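COG3291: FOG: PKD repeat (Clostridium thermocellum, PDB 1WMX) serves as the family 30 carbohydrate-binding module of a larger multidomain protein that probably has cellulase activity. Local coordinates at residues V20-S25 with S61-S66; L53-T58 with D166-W171; T57-G62 with F160-A165; G97-I102 with T121-Y126. One frame throughout, in Å; residues are numbered along the deposited sequence.

The four contacts sit in a two-sheet antiparallel beta fold. Interactions 1 and 4 hold the two outermost strand pairs of the five-stranded sheet: 21-25 on 64-69, and 101-106 on 118-122. Interaction 2 pairs strands 48-55 and 168-178 of the other sheet, and interaction 3 joins the loops that lead from one sheet to the other at the surface. Backbone ladders dominate interactions 1, 2 and 4, all partly buried, whereas interaction 3 has a single backbone bond and a lysine stem. Between the sheets, Trp64 of interaction 1, Phe168 of interaction 2 and Phe100 of interaction 4 meet, while a salt bridge from Arg163 to Asp99 links interactions 3 and 4.

Interaction 1. Residues V20-S25 with S61-S66; sequences VGWSGS and SGWWIS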
loop_
_atom_site.group_PDB
_atom_site.type_symbol
_atom_site.label_atom_id
_atom_site.label_comp_id
_atom_site.label_asym_id
_atom_site.label_seq_id
_atom_site.Cartn_x
_atom_site.Cartn_y
_atom_site.Cartn_z
ATOM N N VAL B 20 8.106 16.098 -8.306
ATOM C CA VAL B 20 7.197 15.296 -9.115
ATOM C C VAL B 20 6.694 14.102 -8.293
ATOM O O VAL B 20 7.477 13.401 -7.661
ATOM C CB VAL B 20 7.908 14.796 -10.406
ATOM C CG1 VAL B 20 7.100 13.677 -11.070
ATOM C CG2 VAL B 20 8.073 15.960 -11.385
ATOM N N GLY B 21 5.382 13.888 -8.303
ATOM C CA GLY B 21 4.789 12.787 -7.558
ATOM C C GLY B 21 3.287 12.983 -7.451
ATOM O O GLY B 21 2.684 13.636 -8.303
ATOM N N TRP B 22 2.676 12.428 -6.408
ATOM C CA TRP B 22 1.238 12.571 -6.216
ATOM C C TRP B 22 0.920 12.557 -4.733
ATOM O O TRP B 22 1.356 11.669 -4.016
ATOM C CB TRP B 22 0.477 11.425 -6.898
ATOM C CG TRP B 22 -1.021 11.643 -6.992
ATOM C CD1 TRP B 22 -1.716 12.186 -8.048
ATOM C CD2 TRP B 22 -1.997 11.359 -5.978
ATOM N NE1 TRP B 22 -3.062 12.257 -7.745
ATOM C CE2 TRP B 22 -3.259 11.753 -6.482
ATOM C CE3 TRP B 22 -1.926 10.808 -4.683
ATOM C CZ2 TRP B 22 -4.444 11.613 -5.738
ATOM C CZ3 TRP B 22 -3.110 10.669 -3.939
ATOM C CH2 TRP B 22 -4.346 11.071 -4.473
ATOM N N SER B 23 0.165 13.555 -4.292
ATOM C CA SER B 23 -0.264 13.674 -2.905
ATOM C C SER B 23 -1.772 13.874 -2.963
ATOM O O SER B 23 -2.273 14.555 -3.863
ATOM C CB SER B 23 0.388 14.887 -2.235
ATOM O OG SER B 23 1.778 14.692 -2.067
ATOM N N GLY B 24 -2.500 13.283 -2.017
ATOM C CA GLY B 24 -3.945 13.434 -2.020
ATOM C C GLY B 24 -4.610 12.897 -0.763
ATOM O O GLY B 24 -3.936 12.421 0.161
ATOM N N SER B 25 -5.936 12.984 -0.731
ATOM C CA SER B 25 -6.732 12.518 0.404
ATOM C C SER B 25 -8.181 12.305 -0.031
ATOM O O SER B 25 -8.585 12.745 -1.106
ATOM C CB SER B 25 -6.675 13.533 1.543
ATOM O OG SER B 25 -7.187 14.779 1.122
ATOM N N SER B 61 -11.889 11.221 6.063
ATOM C CA SER B 61 -12.154 10.539 4.814
ATOM C C SER B 61 -11.544 9.167 4.993
ATOM O O SER B 61 -11.811 8.238 4.220
ATOM C CB SER B 61 -11.516 11.302 3.645
ATOM O OG SER B 61 -10.115 11.085 3.626
ATOM N N GLY B 62 -10.741 9.135 6.050
ATOM C CA GLY B 62 -10.008 7.950 6.488
ATOM C C GLY B 62 -8.535 8.085 6.117
ATOM O O GLY B 62 -7.707 7.244 6.491
ATOM N N TRP B 63 -8.102 8.942 5.185
ATOM C CA TRP B 63 -6.754 8.808 4.635
ATOM C C TRP B 63 -6.199 10.004 3.861
ATOM O O TRP B 63 -6.932 10.900 3.433
ATOM C CB TRP B 63 -6.698 7.593 3.700
ATOM C CG TRP B 63 -7.455 7.835 2.434
ATOM C CD1 TRP B 63 -8.811 7.785 2.261
ATOM C CD2 TRP B 63 -6.910 8.269 1.182
ATOM N NE1 TRP B 63 -9.144 8.163 0.982
ATOM C CE2 TRP B 63 -7.996 8.467 0.297
ATOM C CE3 TRP B 63 -5.610 8.514 0.724
ATOM C CZ2 TRP B 63 -7.822 8.899 -1.025
ATOM C CZ3 TRP B 63 -5.438 8.944 -0.592
ATOM C CH2 TRP B 63 -6.539 9.132 -1.450
ATOM N N TRP B 64 -4.878 9.988 3.697
ATOM C CA TRP B 64 -4.144 10.983 2.927
ATOM C C TRP B 64 -2.760 10.401 2.728
ATOM O O TRP B 64 -2.225 9.723 3.607
ATOM C CB TRP B 64 -4.063 12.344 3.631
ATOM C CG TRP B 64 -3.355 12.370 4.946
ATOM C CD1 TRP B 64 -3.934 12.421 6.181
ATOM C CD2 TRP B 64 -1.940 12.381 5.165
ATOM N NE1 TRP B 64 -2.970 12.469 7.154
ATOM C CE2 TRP B 64 -1.734 12.444 6.562
ATOM C CE3 TRP B 64 -0.823 12.344 4.318
ATOM C CZ2 TRP B 64 -0.457 12.471 7.138
ATOM C CZ3 TRP B 64 0.447 12.372 4.889
ATOM C CH2 TRP B 64 0.617 12.434 6.288
ATOM N N ILE B 65 -2.185 10.654 1.561
ATOM C CA ILE B 65 -0.874 10.126 1.246
ATOM C C ILE B 65 -0.073 11.118 0.418
ATOM O O ILE B 65 -0.637 11.938 -0.293
ATOM C CB ILE B 65 -1.015 8.824 0.449
ATOM C CG1 ILE B 65 0.343 8.156 0.284
ATOM C CG2 ILE B 65 -1.635 9.120 -0.916
ATOM C CD1 ILE B 65 0.263 6.803 -0.394
ATOM N N SER B 66 1.248 11.054 0.536
ATOM C CA SER B 66 2.115 11.911 -0.254
ATOM C C SER B 66 3.223 11.056 -0.847
ATOM O O SER B 66 3.985 10.436 -0.106
ATOM C CB SER B 66 2.734 13.016 0.599
ATOM O OG SER B 66 3.589 13.823 -0.199
#
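An antiparallel strand pair at the border of the five-stranded sheet brings Ser23, Gly24 and Ser25 beside Ser66, Ile65 and Trp64; strand 21-25 is outermost within the chain, and its axis runs 170° to that of 64-66. Gly24 and Ile65 form the hydrogen-bonded pair: Gly24 N gives to Ile65 O and Ile65 N to Gly24 O, both at 2.9 Å. Ser23/Ser66 and Ser25/Trp64 are the flanking non-hydrogen-bonded pairs, and their side chains share the inward face. There Ser23 OG and Ser66 OG lie 2.7 Å apart in a hydrogen bond between two buried hydroxyls, while Ser25 CB rests 3.5 Å from Trp64 CB and Ser25 OG turns to Glu29.

The other face carries indoles. Trp63 lays its six-membered ring over the backbone of Ser25, whose CA is 3.9 Å from the ring centroid and 10° off the normal, a CH-pi contact. Trp22 meets Trp63 edge to edge, CH2 to CH2 at 4.2 Å, each atom near the plane of the other ring. Ile65 CG2 also comes in at the Trp22 edge, 3.7 Å from CZ3. Gly24, with no side chain on this face, leaves room for Trp22 CH2. Tyr113 of the second subunit stacks on Trp22, and Asn147 of that subunit packs on Trp63.

Edge-to-edge indoles lying flat along a sheet make a broad aromatic surface, consistent with the sugar-binding platforms of carbohydrate-binding modules, although here its two tryptophans are engaged by the partner subunit; on the inward side, the two serine hydroxyls give each other one polar partner.

Interaction 2. Residues L53-T58 with D166-W171; sequences LNVQTT and DPFTVW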
loop_
_atom_site.group_PDB
_atom_site.type_symbol
_atom_site.label_atom_id
_atom_site.label_comp_id
_atom_site.label_asym_id
_atom_site.label_seq_id
_atom_site.Cartn_x
_atom_site.Cartn_y
_atom_site.Cartn_z
ATOM N N LEU B 53 3.970 19.905 4.448
ATOM C CA LEU B 53 3.030 18.792 4.566
ATOM C C LEU B 53 1.933 19.351 5.474
ATOM O O LEU B 53 2.068 19.372 6.705
ATOM C CB LEU B 53 3.699 17.582 5.209
ATOM C CG LEU B 53 2.807 16.362 5.464
ATOM C CD1 LEU B 53 2.265 15.838 4.145
ATOM C CD2 LEU B 53 3.606 15.271 6.182
ATOM N N ASN B 54 0.841 19.791 4.865
ATOM C CA ASN B 54 -0.236 20.438 5.600
ATOM C C ASN B 54 -1.613 19.770 5.570
ATOM O O ASN B 54 -2.344 19.855 4.576
ATOM C CB ASN B 54 -0.347 21.876 5.091
ATOM C CG ASN B 54 -1.372 22.695 5.845
ATOM O OD1 ASN B 54 -1.886 23.681 5.319
ATOM N ND2 ASN B 54 -1.659 22.307 7.086
ATOM N N VAL B 55 -1.957 19.109 6.672
ATOM C CA VAL B 55 -3.251 18.460 6.810
ATOM C C VAL B 55 -4.070 19.522 7.536
ATOM O O VAL B 55 -3.949 19.685 8.746
ATOM C CB VAL B 55 -3.148 17.176 7.665
ATOM C CG1 VAL B 55 -4.511 16.524 7.797
ATOM C CG2 VAL B 55 -2.168 16.206 7.013
ATOM N N GLN B 56 -4.892 20.247 6.786
ATOM C CA GLN B 56 -5.688 21.352 7.320
ATOM C C GLN B 56 -6.951 21.084 8.134
ATOM O O GLN B 56 -7.284 21.866 9.019
ATOM C CB GLN B 56 -5.993 22.326 6.180
ATOM C CG GLN B 56 -5.891 21.694 4.818
ATOM C CD GLN B 56 -5.663 22.710 3.719
ATOM O OE1 GLN B 56 -5.782 22.393 2.543
ATOM N NE2 GLN B 56 -5.322 23.936 4.101
ATOM N N THR B 57 -7.669 20.009 7.855
ATOM C CA THR B 57 -8.865 19.732 8.640
ATOM C C THR B 57 -8.762 18.340 9.228
ATOM O O THR B 57 -7.932 17.546 8.777
ATOM C CB THR B 57 -10.136 19.835 7.783
ATOM O OG1 THR B 57 -10.032 18.952 6.661
ATOM C CG2 THR B 57 -10.321 21.248 7.285
ATOM N N THR B 58 -9.571 18.033 10.239
ATOM C CA THR B 58 -9.484 16.689 10.798
ATOM C C THR B 58 -9.784 15.690 9.672
ATOM O O THR B 58 -10.761 15.819 8.937
ATOM C CB THR B 58 -10.421 16.477 12.022
ATOM O OG1 THR B 58 -10.984 15.163 11.966
ATOM C CG2 THR B 58 -11.505 17.518 12.072
ATOM N N ASP B 166 -5.746 13.722 13.388
ATOM C CA ASP B 166 -5.524 15.106 13.775
ATOM C C ASP B 166 -4.946 15.928 12.632
ATOM O O ASP B 166 -4.135 15.433 11.849
ATOM C CB ASP B 166 -4.557 15.184 14.964
ATOM C CG ASP B 166 -5.114 14.553 16.221
ATOM O OD1 ASP B 166 -5.484 15.304 17.150
ATOM O OD2 ASP B 166 -5.183 13.308 16.276
ATOM N N PRO B 167 -5.374 17.194 12.505
ATOM C CA PRO B 167 -4.825 18.028 11.431
ATOM C C PRO B 167 -3.457 18.487 11.932
ATOM O O PRO B 167 -3.238 18.518 13.146
ATOM C CB PRO B 167 -5.822 19.172 11.348
ATOM C CG PRO B 167 -6.249 19.322 12.774
ATOM C CD PRO B 167 -6.485 17.883 13.182
ATOM N N PHE B 168 -2.543 18.835 11.029
ATOM C CA PHE B 168 -1.210 19.269 11.454
ATOM C C PHE B 168 -0.406 19.867 10.308
ATOM O O PHE B 168 -0.811 19.803 9.148
ATOM C CB PHE B 168 -0.431 18.084 12.032
ATOM C CG PHE B 168 0.057 17.110 10.984
ATOM C CD1 PHE B 168 1.297 17.283 10.372
ATOM C CD2 PHE B 168 -0.746 16.048 10.574
ATOM C CE1 PHE B 168 1.728 16.414 9.361
ATOM C CE2 PHE B 168 -0.323 15.175 9.564
ATOM C CZ PHE B 168 0.914 15.361 8.959
ATOM N N THR B 169 0.751 20.429 10.647
ATOM C CA THR B 169 1.634 21.028 9.659
ATOM C C THR B 169 3.092 20.882 10.049
ATOM O O THR B 169 3.462 21.121 11.195
ATOM C CB THR B 169 1.351 22.524 9.489
ATOM O OG1 THR B 169 -0.032 22.713 9.175
ATOM C CG2 THR B 169 2.211 23.110 8.372
ATOM N N VAL B 170 3.907 20.461 9.089
ATOM C CA VAL B 170 5.348 20.335 9.280
ATOM C C VAL B 170 5.982 20.844 7.998
ATOM O O VAL B 170 5.314 20.989 6.969
ATOM C CB VAL B 170 5.821 18.880 9.526
ATOM C CG1 VAL B 170 5.295 18.379 10.853
ATOM C CG2 VAL B 170 5.383 17.983 8.382
ATOM N N TRP B 171 7.273 21.122 8.074
ATOM C CA TRP B 171 8.030 21.619 6.946
ATOM C C TRP B 171 9.280 20.762 6.840
ATOM O O TRP B 171 9.902 20.441 7.849
ATOM C CB TRP B 171 8.391 23.084 7.194
ATOM C CG TRP B 171 7.220 24.014 7.071
ATOM C CD1 TRP B 171 6.802 24.665 5.938
ATOM C CD2 TRP B 171 6.308 24.395 8.109
ATOM N NE1 TRP B 171 5.698 25.430 6.211
ATOM C CE2 TRP B 171 5.370 25.285 7.536
ATOM C CE3 TRP B 171 6.192 24.074 9.468
ATOM C CZ2 TRP B 171 4.326 25.859 8.274
ATOM C CZ3 TRP B 171 5.154 24.641 10.207
ATOM C CH2 TRP B 171 4.235 25.525 9.606
#
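Phe168 and Val55 are brought together by two first torsions: the phenylalanine CG stands between its backbone N and carbonyl carbon (chi1 74°), and Val55 turns CG2 beside its own N (CG1 at chi1 180°). The phenylalanine torsion swings the ring toward strand 53-55, and Val55 CG2 comes within 3.3 Å of Phe168 CE2, a tight approach that is neither face-on nor edge-on. Leu53 comes to the other flank of the ring tip, placing CD2 3.9 Å from Phe168 CE1, near the ring plane. Its CB also packs on Val170 CG2 at 3.6 Å, so that Leu53, Val55, Phe168 and Val170 form one apolar surface, which Trp64 of the opposite sheet meets.

Asn54 and Thr169 project from the other face. Asn54 ND2 is 2.7 Å from Thr169 OG1, but the angle is too poor for a hydrogen bond; ND2 makes a weak one to Phe168 O, 3.4 Å away. That carbonyl is already taken by Val55 N at 2.8 Å, and Phe168 N in return bonds to Val55 O, so the two residues exchange a pair of backbone bonds. Leu53 and Val170 complete a second reciprocal pair. Beyond the strand end, Pro167 CB lies against Val55 O at 3.2 Å.

With strand axes 176° apart and hydrogen-bonded pairs Leu53/Val170 and Val55/Phe168 on either side of Asn54/Thr169, this is regular antiparallel pairing, its apolar side turned to the facing sheet as in a beta-sandwich.

Interaction 3. Residues T57-G62 with F160-A165; sequences TTVQSG and FSKRYA
Val59 and Ala165 make a surface contact between two loops that connect the sheets of this beta-sandwich: residues 57-62 lead from strand 48-55 to strand 64-69, and the chain after strand 155-161 leads back to strand 168-178. One backbone bond supports it. Val59 N gives to Ala165 O at 2.9 Å with a nearly straight N-H...O angle of 163°, and the donor lies in the carbonyl plane, on a lone pair. Thr58 CA approaches that same oxygen at 3.5 Å as a CA-H...O contact. In the reverse direction the Ala165 CB comes 3.2 Å from Val59 O.

The side-chain part belongs to Val59 and Lys162, which point toward each other's segments and slide past in opposite directions. Val59 also packs on Trp64, so the valine bridges the lysine stem and a residue lying between the sheets. Extended through chi3, the lysine runs its CD alongside Val59; the chain then bends at chi4 (-63°). Lys162 CD meets Val59 CG1 at 3.6 Å and lies 3.3 Å from Gly62 O, while Lys162 NZ stays 4.0 Å from that oxygen.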
loop_
_atom_site.group_PDB
_atom_site.type_symbol
_atom_site.label_atom_id
_atom_site.label_comp_id
_atom_site.label_asym_id
_atom_site.label_seq_id
_atom_site.Cartn_x
_atom_site.Cartn_y
_atom_site.Cartn_z
ATOM N N THR B 57 -7.669 20.009 7.855
ATOM C CA THR B 57 -8.865 19.732 8.640
ATOM C C THR B 57 -8.762 18.340 9.228
ATOM O O THR B 57 -7.932 17.546 8.777
ATOM C CB THR B 57 -10.136 19.835 7.783
ATOM O OG1 THR B 57 -10.032 18.952 6.661
ATOM C CG2 THR B 57 -10.321 21.248 7.285
ATOM N N THR B 58 -9.571 18.033 10.239
ATOM C CA THR B 58 -9.484 16.689 10.798
ATOM C C THR B 58 -9.784 15.690 9.672
ATOM O O THR B 58 -10.761 15.819 8.937
ATOM C CB THR B 58 -10.421 16.477 12.022
ATOM O OG1 THR B 58 -10.984 15.163 11.966
ATOM C CG2 THR B 58 -11.505 17.518 12.072
ATOM N N VAL B 59 -8.962 14.736 9.535
ATOM C CA VAL B 59 -9.010 13.725 8.467
ATOM C C VAL B 59 -10.056 12.649 8.752
ATOM O O VAL B 59 -9.827 11.721 9.525
ATOM C CB VAL B 59 -7.672 12.979 8.348
ATOM C CG1 VAL B 59 -7.684 11.916 7.245
ATOM C CG2 VAL B 59 -6.482 13.883 8.033
ATOM N N GLN B 60 -11.215 12.742 8.142
ATOM C CA GLN B 60 -12.236 11.696 8.354
ATOM C C GLN B 60 -12.846 11.266 7.033
ATOM O O GLN B 60 -13.785 10.462 7.006
ATOM C CB GLN B 60 -13.366 12.159 9.281
ATOM C CG GLN B 60 -14.104 13.412 8.829
ATOM C CD GLN B 60 -15.126 13.864 9.876
ATOM O OE1 GLN B 60 -15.829 13.028 10.447
ATOM N NE2 GLN B 60 -15.252 15.142 10.173
ATOM N N SER B 61 -11.889 11.221 6.063
ATOM C CA SER B 61 -12.154 10.539 4.814
ATOM C C SER B 61 -11.544 9.167 4.993
ATOM O O SER B 61 -11.811 8.238 4.220
ATOM C CB SER B 61 -11.516 11.302 3.645
ATOM O OG SER B 61 -10.115 11.085 3.626
ATOM N N GLY B 62 -10.741 9.135 6.050
ATOM C CA GLY B 62 -10.008 7.950 6.488
ATOM C C GLY B 62 -8.535 8.085 6.117
ATOM O O GLY B 62 -7.707 7.244 6.491
ATOM N N PHE B 160 4.758 9.580 2.646
ATOM C CA PHE B 160 4.267 10.187 3.890
ATOM C C PHE B 160 2.816 9.721 3.908
ATOM O O PHE B 160 2.172 9.652 2.857
ATOM C CB PHE B 160 4.291 11.723 3.849
ATOM C CG PHE B 160 5.671 12.313 3.756
ATOM C CD1 PHE B 160 5.864 13.555 3.155
ATOM C CD2 PHE B 160 6.777 11.619 4.241
ATOM C CE1 PHE B 160 7.142 14.099 3.033
ATOM C CE2 PHE B 160 8.055 12.153 4.124
ATOM C CZ PHE B 160 8.241 13.396 3.518
ATOM N N SER B 161 2.289 9.414 5.086
ATOM C CA SER B 161 0.925 8.934 5.155
ATOM C C SER B 161 0.281 9.124 6.526
ATOM O O SER B 161 0.964 9.247 7.551
ATOM C CB SER B 161 0.900 7.457 4.755
ATOM O OG SER B 161 -0.424 7.009 4.584
ATOM N N LYS B 162 -1.048 9.133 6.524
ATOM C CA LYS B 162 -1.825 9.323 7.734
ATOM C C LYS B 162 -1.467 8.362 8.850
ATOM O O LYS B 162 -1.263 7.170 8.627
ATOM C CB LYS B 162 -3.318 9.198 7.419
ATOM C CG LYS B 162 -4.227 9.210 8.636
ATOM C CD LYS B 162 -5.681 9.115 8.216
ATOM C CE LYS B 162 -6.604 9.044 9.412
ATOM N NZ LYS B 162 -6.345 7.817 10.218
ATOM N N ARG B 163 -1.402 8.905 10.059
ATOM C CA ARG B 163 -1.115 8.133 11.260
ATOM C C ARG B 163 -2.376 8.297 12.119
ATOM O O ARG B 163 -3.102 7.337 12.373
ATOM C CB ARG B 163 0.105 8.723 11.961
ATOM C CG ARG B 163 0.313 8.282 13.392
ATOM C CD ARG B 163 0.681 6.822 13.522
ATOM N NE ARG B 163 1.430 6.595 14.755
ATOM C CZ ARG B 163 1.264 5.549 15.556
ATOM N NH1 ARG B 163 0.364 4.617 15.259
ATOM N NH2 ARG B 163 2.005 5.434 16.654
ATOM N N TYR B 164 -2.632 9.534 12.538
ATOM C CA TYR B 164 -3.812 9.872 13.325
ATOM C C TYR B 164 -4.651 10.832 12.472
ATOM O O TYR B 164 -4.163 11.357 11.468
ATOM C CB TYR B 164 -3.392 10.544 14.630
ATOM C CG TYR B 164 -2.538 9.665 15.512
ATOM C CD1 TYR B 164 -3.015 8.438 15.976
ATOM C CD2 TYR B 164 -1.252 10.056 15.889
ATOM C CE1 TYR B 164 -2.235 7.624 16.793
ATOM C CE2 TYR B 164 -0.463 9.248 16.707
ATOM C CZ TYR B 164 -0.961 8.034 17.155
ATOM O OH TYR B 164 -0.189 7.233 17.966
ATOM N N ALA B 165 -5.899 11.066 12.862
ATOM C CA ALA B 165 -6.767 11.951 12.087
ATOM C C ALA B 165 -6.593 13.424 12.417
ATOM O O ALA B 165 -7.217 14.285 11.798
ATOM C CB ALA B 165 -8.222 11.544 12.271
#

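Interaction 4. Residues G97-I102 with T121-Y126; sequences GEDFVI and TVISNY
Ile123 stands over the face of the Phe100 ring: its CG2 lies 4.2 Å from the ring centroid and only 6° off the normal, a CH-pi contact over the middle of the ring. The other branch reaches the rim, where Ile123 CD1 is 3.7 Å from Phe100 CZ. The two side chains cross at a slant, and the phenylalanine can tuck its ring under the isoleucine although its CB points away, because CG lies between N and the carbonyl carbon (chi1 50°). Ile102 adds its CG2, 4.2 Å from Ile123 CB, and both isoleucines also pack on Phe89 of strand 86-93.

These residues belong to the beta hairpin of strands 101-106 and 118-122. Thr121 and Ile102 are its hydrogen-bonded pair here, with Ile102 N 2.8 Å from Thr121 O. Past Val122 the chain turns into a 3-10 segment, yet the ladder gains one more bond, Ile123 N to Phe100 O at 3.2 Å.

Asp99 extends its carboxylate alongside the start of that turn. Asp99 OD1 accepts from Ser124 N at 2.9 Å, met nearly end-on but with a bent N-H...O angle of 133°, while its OD2 forms a salt bridge with Arg163.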
loop_
_atom_site.group_PDB
_atom_site.type_symbol
_atom_site.label_atom_id
_atom_site.label_comp_id
_atom_site.label_asym_id
_atom_site.label_seq_id
_atom_site.Cartn_x
_atom_site.Cartn_y
_atom_site.Cartn_z
ATOM N N GLY B 97 5.126 17.787 18.167
ATOM C CA GLY B 97 4.589 16.469 18.467
ATOM C C GLY B 97 3.821 15.886 17.282
ATOM O O GLY B 97 3.156 14.853 17.408
ATOM N N GLU B 98 3.908 16.550 16.136
ATOM C CA GLU B 98 3.239 16.053 14.923
ATOM C C GLU B 98 3.801 14.667 14.625
ATOM O O GLU B 98 4.987 14.406 14.849
ATOM C CB GLU B 98 3.522 16.963 13.713
ATOM C CG GLU B 98 2.905 18.352 13.803
ATOM C CD GLU B 98 3.751 19.321 14.601
ATOM O OE1 GLU B 98 3.346 20.515 14.757
ATOM O OE2 GLU B 98 4.857 18.929 15.107
ATOM N N ASP B 99 2.959 13.785 14.127
ATOM C CA ASP B 99 3.400 12.425 13.799
ATOM C C ASP B 99 2.613 11.891 12.600
ATOM O O ASP B 99 1.450 12.243 12.390
ATOM C CB ASP B 99 3.195 11.511 15.006
ATOM C CG ASP B 99 3.864 10.165 14.829
ATOM O OD1 ASP B 99 5.052 10.112 14.369
ATOM O OD2 ASP B 99 3.230 9.105 15.138
ATOM N N PHE B 100 3.275 11.043 11.827
ATOM C CA PHE B 100 2.667 10.442 10.629
ATOM C C PHE B 100 3.551 9.301 10.117
ATOM O O PHE B 100 4.670 9.095 10.590
ATOM C CB PHE B 100 2.505 11.515 9.540
ATOM C CG PHE B 100 3.774 12.317 9.289
ATOM C CD1 PHE B 100 4.790 11.782 8.500
ATOM C CD2 PHE B 100 3.926 13.588 9.848
ATOM C CE1 PHE B 100 5.964 12.508 8.274
ATOM C CE2 PHE B 100 5.102 14.319 9.626
ATOM C CZ PHE B 100 6.122 13.776 8.838
ATOM N N VAL B 101 3.034 8.564 9.151
ATOM C CA VAL B 101 3.771 7.431 8.579
ATOM C C VAL B 101 4.763 7.906 7.521
ATOM O O VAL B 101 4.477 8.804 6.733
ATOM C CB VAL B 101 2.818 6.446 7.934
ATOM C CG1 VAL B 101 3.569 5.229 7.386
ATOM C CG2 VAL B 101 1.772 5.956 8.931
ATOM N N ILE B 102 5.926 7.287 7.520
ATOM C CA ILE B 102 6.983 7.622 6.558
ATOM C C ILE B 102 7.678 6.334 6.126
ATOM O O ILE B 102 7.946 5.453 6.947
ATOM C CB ILE B 102 8.000 8.579 7.203
ATOM C CG1 ILE B 102 9.110 8.965 6.211
ATOM C CG2 ILE B 102 8.661 7.960 8.437
ATOM C CD1 ILE B 102 9.977 10.139 6.670
ATOM N N THR B 121 7.284 3.144 8.726
ATOM C CA THR B 121 7.531 3.349 10.158
ATOM C C THR B 121 6.950 4.710 10.510
ATOM O O THR B 121 6.580 5.486 9.626
ATOM C CB THR B 121 9.038 3.307 10.466
ATOM O OG1 THR B 121 9.251 3.549 11.857
ATOM C CG2 THR B 121 9.824 4.352 9.680
ATOM N N VAL B 122 6.854 5.005 11.787
ATOM C CA VAL B 122 6.328 6.312 12.207
ATOM C C VAL B 122 7.517 7.212 12.481
ATOM O O VAL B 122 8.529 6.786 13.044
ATOM C CB VAL B 122 5.455 6.174 13.443
ATOM C CG1 VAL B 122 4.240 5.291 13.159
ATOM C CG2 VAL B 122 6.217 5.569 14.622
ATOM N N ILE B 123 7.398 8.454 12.079
ATOM C CA ILE B 123 8.498 9.397 12.239
ATOM C C ILE B 123 8.845 9.638 13.727
ATOM O O ILE B 123 9.996 9.950 14.065
ATOM C CB ILE B 123 8.165 10.723 11.574
ATOM C CG1 ILE B 123 9.392 11.639 11.567
ATOM C CG2 ILE B 123 7.013 11.440 12.276
ATOM C CD1 ILE B 123 9.256 12.837 10.647
ATOM N N SER B 124 7.859 9.481 14.597
ATOM C CA SER B 124 8.055 9.692 16.043
ATOM C C SER B 124 9.140 8.754 16.606
ATOM O O SER B 124 9.751 9.045 17.638
ATOM C CB SER B 124 6.745 9.458 16.807
ATOM O OG SER B 124 6.198 8.188 16.497
ATOM N N ASN B 125 9.362 7.647 15.916
ATOM C CA ASN B 125 10.364 6.652 16.325
ATOM C C ASN B 125 11.783 7.144 16.092
ATOM O O ASN B 125 12.752 6.509 16.515
ATOM C CB ASN B 125 10.204 5.357 15.527
ATOM C CG ASN B 125 9.034 4.538 16.009
ATOM O OD1 ASN B 125 8.718 3.505 15.411
ATOM N ND2 ASN B 125 8.374 4.958 17.068
ATOM N N TYR B 126 11.918 8.274 15.424
ATOM C CA TYR B 126 13.255 8.784 15.133
ATOM C C TYR B 126 13.425 10.256 15.505
ATOM O O TYR B 126 14.527 10.805 15.424
ATOM C CB TYR B 126 13.546 8.587 13.649
ATOM C CG TYR B 126 13.647 7.105 13.301
ATOM C CD1 TYR B 126 14.824 6.401 13.571
ATOM C CD2 TYR B 126 12.565 6.442 12.721
ATOM C CE1 TYR B 126 14.917 5.042 13.268
ATOM C CE2 TYR B 126 12.656 5.081 12.418
ATOM C CZ TYR B 126 13.834 4.380 12.691
ATOM O OH TYR B 126 13.928 3.050 12.398
#